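PDB 3GXQ: putative regulator of transfer genes ArtA from Staphylococcus aureus subsp. aureus USA300, which binds DNA through a ribbon-helix-helix motif and acts as a master regulator of plasmid transmission genes in Staphylococcus aureus. Local coordinates for residues Glu25-Lys28 against Tyr29-Lys33; Ile45-Lys48 against Gly49-Ile53. One frame throughout, in Å; residues are numbered along the deposited sequence.

Contact 1 (Glu25-Lys28 against Tyr29-Lys33); sequences EIIK and YAQEK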
loop_
_atom_site.group_PDB
_atom_site.type_symbol
_atom_site.label_atom_id
_atom_site.label_comp_id
_atom_site.label_asym_id
_atom_site.label_seq_id
_atom_site.Cartn_x
_atom_site.Cartn_y
_atom_site.Cartn_z
ATOM N N GLU B 25 -11.200 4.973 -1.324
ATOM C CA GLU B 25 -11.472 4.077 -0.208
ATOM C C GLU B 25 -10.403 4.142 0.849
ATOM O O GLU B 25 -10.688 3.974 2.038
ATOM C CB GLU B 25 -11.626 2.647 -0.704
ATOM C CG GLU B 25 -13.058 2.250 -0.997
ATOM C CD GLU B 25 -13.139 1.030 -1.891
ATOM O OE1 GLU B 25 -12.379 0.067 -1.656
ATOM O OE2 GLU B 25 -13.969 1.029 -2.827
ATOM N N ILE B 26 -9.166 4.388 0.423
ATOM C CA ILE B 26 -8.070 4.494 1.378
ATOM C C ILE B 26 -8.270 5.819 2.101
ATOM O O ILE B 26 -8.040 5.921 3.299
ATOM C CB ILE B 26 -6.688 4.463 0.682
ATOM C CG1 ILE B 26 -6.506 3.120 -0.047
ATOM C CG2 ILE B 26 -5.586 4.637 1.720
ATOM C CD1 ILE B 26 -5.271 3.046 -0.899
ATOM N N ILE B 27 -8.726 6.824 1.365
ATOM C CA ILE B 27 -8.971 8.141 1.933
ATOM C C ILE B 27 -10.142 8.110 2.932
ATOM O O ILE B 27 -10.063 8.716 4.009
ATOM C CB ILE B 27 -9.246 9.173 0.835
ATOM C CG1 ILE B 27 -7.933 9.519 0.114
ATOM C CG2 ILE B 27 -9.902 10.403 1.433
ATOM C CD1 ILE B 27 -8.127 10.424 -1.103
ATOM N N LYS B 28 -11.220 7.407 2.595
ATOM C CA LYS B 28 -12.343 7.332 3.512
ATOM C C LYS B 28 -11.873 6.669 4.805
ATOM O O LYS B 28 -12.293 7.067 5.880
ATOM C CB LYS B 28 -13.497 6.540 2.897
ATOM C CG LYS B 28 -14.717 6.397 3.804
ATOM C CD LYS B 28 -15.901 5.818 3.040
ATOM C CE LYS B 28 -16.348 6.750 1.911
ATOM N NZ LYS B 28 -17.019 7.998 2.401
ATOM N N TYR B 29 -10.994 5.670 4.706
ATOM C CA TYR B 29 -10.468 4.983 5.895
ATOM C C TYR B 29 -9.570 5.932 6.699
ATOM O O TYR B 29 -9.574 5.918 7.927
ATOM C CB TYR B 29 -9.654 3.742 5.493
ATOM C CG TYR B 29 -9.068 2.960 6.667
ATOM C CD1 TYR B 29 -9.772 1.914 7.259
ATOM C CD2 TYR B 29 -7.825 3.288 7.201
ATOM C CE1 TYR B 29 -9.251 1.216 8.354
ATOM C CE2 TYR B 29 -7.295 2.599 8.299
ATOM C CZ TYR B 29 -8.013 1.564 8.871
ATOM O OH TYR B 29 -7.497 0.889 9.968
ATOM N N ALA B 30 -8.793 6.747 5.995
ATOM C CA ALA B 30 -7.898 7.698 6.640
ATOM C C ALA B 30 -8.730 8.725 7.412
ATOM O O ALA B 30 -8.379 9.141 8.518
ATOM C CB ALA B 30 -7.029 8.390 5.590
ATOM N N GLN B 31 -9.847 9.125 6.822
ATOM C CA GLN B 31 -10.736 10.079 7.462
ATOM C C GLN B 31 -11.337 9.499 8.746
ATOM O O GLN B 31 -11.312 10.142 9.797
ATOM C CB GLN B 31 -11.851 10.478 6.492
ATOM C CG GLN B 31 -11.383 11.344 5.341
ATOM C CD GLN B 31 -12.452 11.525 4.290
ATOM O OE1 GLN B 31 -13.547 10.966 4.401
ATOM N NE2 GLN B 31 -12.140 12.306 3.251
ATOM N N GLU B 32 -11.845 8.273 8.665
ATOM C CA GLU B 32 -12.467 7.605 9.805
ATOM C C GLU B 32 -11.483 7.185 10.898
ATOM O O GLU B 32 -11.827 7.198 12.089
ATOM C CB GLU B 32 -13.222 6.365 9.315
ATOM C CG GLU B 32 -14.303 6.663 8.277
ATOM C CD GLU B 32 -14.718 5.428 7.489
ATOM O OE1 GLU B 32 -15.544 5.561 6.561
ATOM O OE2 GLU B 32 -14.214 4.325 7.795
ATOM N N LYS B 33 -10.261 6.836 10.500
ATOM C CA LYS B 33 -9.273 6.358 11.456
ATOM C C LYS B 33 -7.995 7.149 11.695
ATOM O O LYS B 33 -7.506 7.167 12.816
ATOM C CB LYS B 33 -8.857 4.923 11.092
ATOM C CG LYS B 33 -9.906 3.855 11.348
ATOM C CD LYS B 33 -10.179 3.687 12.833
ATOM C CE LYS B 33 -11.223 2.615 13.081
ATOM N NZ LYS B 33 -12.513 2.978 12.434
#
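Four successive i to i+4 hydrogen bonds, from the amides of Y29, A30, Q31 and E32 to the carbonyls of E25, I26, I27 and K28, carry the α-helix through 25-32. This is the C-terminal part of helix 20-33, the first helix of the ribbon-helix-helix fold. The bond from Y29 N to E25 O, at 3.2 Å, reaches its acceptor from above the carbonyl plane, 39° out of it; the other three donors tilt less.

On the outer side, K28 and E32 meet through aliphatic carbon. K28 CG lies anti to the backbone N (chi1 179°), which carries the chain forward past its own carbonyl carbon and brings CG to 3.0 Å from E32 OE1. Bends at chi3 and chi4 then leave K28 NZ 5.0 Å from E32 OE1, so any attraction between the charges is probably weak.

One position back along the helix, Q31 runs across I27, its amide nitrogen NE2 3.5 Å from the methyl CG2, while Q31 CG presses on the carbonyl oxygen of I27. The inner side is largely apolar: I27 packs on V38, and Y29 and A30 both rest on A41 of helix 38-53, with a weak hydrogen bond between Y29 OH and E44 OE1. L14 of the second subunit also touches I26. In the last turn, K33 CG sits over one face of the Y29 ring, 3.9 Å above its plane and offset toward the rim.

Contact 2 (Ile45-Lys48 against Gly49-Ile53); sequences ILKK and GLEQI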
loop_
_atom_site.group_PDB
_atom_site.type_symbol
_atom_site.label_atom_id
_atom_site.label_comp_id
_atom_site.label_asym_id
_atom_site.label_seq_id
_atom_site.Cartn_x
_atom_site.Cartn_y
_atom_site.Cartn_z
ATOM N N ILE B 45 -3.532 -0.554 6.285
ATOM C CA ILE B 45 -4.233 -1.361 5.301
ATOM C C ILE B 45 -3.292 -2.381 4.683
ATOM O O ILE B 45 -3.615 -3.563 4.582
ATOM C CB ILE B 45 -4.826 -0.463 4.214
ATOM C CG1 ILE B 45 -5.879 0.446 4.855
ATOM C CG2 ILE B 45 -5.426 -1.302 3.082
ATOM C CD1 ILE B 45 -6.385 1.550 3.936
ATOM N N LEU B 46 -2.116 -1.927 4.275
ATOM C CA LEU B 46 -1.145 -2.825 3.686
ATOM C C LEU B 46 -0.775 -3.933 4.674
ATOM O O LEU B 46 -0.617 -5.091 4.294
ATOM C CB LEU B 46 0.111 -2.051 3.265
ATOM C CG LEU B 46 0.032 -1.295 1.934
ATOM C CD1 LEU B 46 1.236 -0.384 1.772
ATOM C CD2 LEU B 46 -0.028 -2.290 0.785
ATOM N N LYS B 47 -0.648 -3.574 5.945
ATOM C CA LYS B 47 -0.279 -4.545 6.961
ATOM C C LYS B 47 -1.345 -5.626 7.127
ATOM O O LYS B 47 -1.024 -6.799 7.304
ATOM C CB LYS B 47 -0.025 -3.842 8.299
ATOM C CG LYS B 47 0.352 -4.798 9.414
ATOM C CD LYS B 47 1.527 -5.677 8.990
ATOM C CE LYS B 47 1.800 -6.781 9.996
ATOM N NZ LYS B 47 2.993 -7.586 9.594
ATOM N N LYS B 48 -2.614 -5.237 7.073
ATOM C CA LYS B 48 -3.679 -6.210 7.201
ATOM C C LYS B 48 -3.627 -7.127 5.991
ATOM O O LYS B 48 -3.819 -8.339 6.110
ATOM C CB LYS B 48 -5.034 -5.514 7.270
ATOM C CG LYS B 48 -5.214 -4.646 8.500
ATOM C CD LYS B 48 -6.491 -3.810 8.402
ATOM C CE LYS B 48 -6.692 -2.919 9.623
ATOM N NZ LYS B 48 -6.861 -3.704 10.880
ATOM N N GLY B 49 -3.360 -6.548 4.825
ATOM C CA GLY B 49 -3.291 -7.341 3.612
ATOM C C GLY B 49 -2.147 -8.331 3.657
ATOM O O GLY B 49 -2.277 -9.471 3.204
ATOM N N LEU B 50 -1.018 -7.886 4.200
ATOM C CA LEU B 50 0.165 -8.729 4.316
ATOM C C LEU B 50 -0.070 -9.853 5.317
ATOM O O LEU B 50 0.443 -10.956 5.150
ATOM C CB LEU B 50 1.375 -7.886 4.735
ATOM C CG LEU B 50 1.944 -7.012 3.613
ATOM C CD1 LEU B 50 2.914 -6.008 4.180
ATOM C CD2 LEU B 50 2.624 -7.892 2.575
ATOM N N GLU B 51 -0.845 -9.564 6.358
ATOM C CA GLU B 51 -1.162 -10.557 7.376
ATOM C C GLU B 51 -1.975 -11.710 6.785
ATOM O O GLU B 51 -1.882 -12.843 7.254
ATOM C CB GLU B 51 -1.900 -9.893 8.543
ATOM C CG GLU B 51 -0.941 -9.222 9.524
ATOM C CD GLU B 51 -1.636 -8.361 10.559
ATOM O OE1 GLU B 51 -0.949 -7.881 11.484
ATOM O OE2 GLU B 51 -2.863 -8.153 10.450
ATOM N N GLN B 52 -2.776 -11.426 5.760
ATOM C CA GLN B 52 -3.533 -12.484 5.099
ATOM C C GLN B 52 -2.452 -13.405 4.538
ATOM O O GLN B 52 -2.173 -14.475 5.088
ATOM C CB GLN B 52 -4.368 -11.933 3.937
ATOM C CG GLN B 52 -5.813 -11.645 4.273
ATOM C CD GLN B 52 -6.060 -10.199 4.648
ATOM O OE1 GLN B 52 -6.764 -9.913 5.615
ATOM N NE2 GLN B 52 -5.496 -9.276 3.874
ATOM N N ILE B 53 -1.845 -12.950 3.443
ATOM C CA ILE B 53 -0.764 -13.645 2.752
ATOM C C ILE B 53 -0.035 -14.652 3.642
ATOM O O ILE B 53 -0.413 -15.814 3.731
ATOM C CB ILE B 53 0.276 -12.623 2.222
ATOM C CG1 ILE B 53 -0.433 -11.490 1.474
ATOM C CG2 ILE B 53 1.303 -13.324 1.341
ATOM C CD1 ILE B 53 -1.271 -11.940 0.303
#
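K47 reaches E51 because its CG stands anti to the backbone N (chi1 179°) and the chain bends at chi2 (53°), while E51 sends CG back beside its own backbone N and continues extended. The two side chains, one turn apart on the second helix of the ribbon-helix-helix fold, cross at about a right angle. The touch is between carbon and carboxylate: K47 CE lies 3.3 Å from E51 OE1. K47 NZ remains 4.4 Å from the same oxygen, beyond a salt bridge, so any electrostatic attraction is probably modest.

Underneath, the amides of G49, L50 and E51 bond to the carbonyls of I45, L46 and K47 in regular α-helical fashion. L50 N to L46 O is the shortest at 2.8 Å, and L50 CG also leans on that oxygen. L46 packs on M22 of the second subunit, so this side of the helix belongs to the dimer interface.

Near the C-terminus the pattern stretches. Q52 N is 3.3 Å from K48 O, with an N-H...O angle of 141°. The Q52 side chain folds back over the same carbonyl and brings its amide nitrogen NE2 to 2.9 Å from K48 O, at an angle too poor for a hydrogen bond.

How the contacts relate
Contacts 1 and 2 are turns of the two helices that follow the ribbon strand, 20-33 and 38-53, with centres about 16 Å apart. Both mix buried and exposed residues, and each sets a lysine beside a glutamate one turn later on its exposed side. Both also touch the partner helix and the second subunit, but eight residues of contact 2 lie within reach of that subunit against three of contact 1. Contact 2 meets it through L46, K48, Q52 and I53, and helix 20-33 through I45 and K48. The two contacts join where the I45 CD1 methyl packs against I26 CG2 and the Y29 ring, and where K48 CE approaches Y29 OH. Contact 1 lies nearer the DNA.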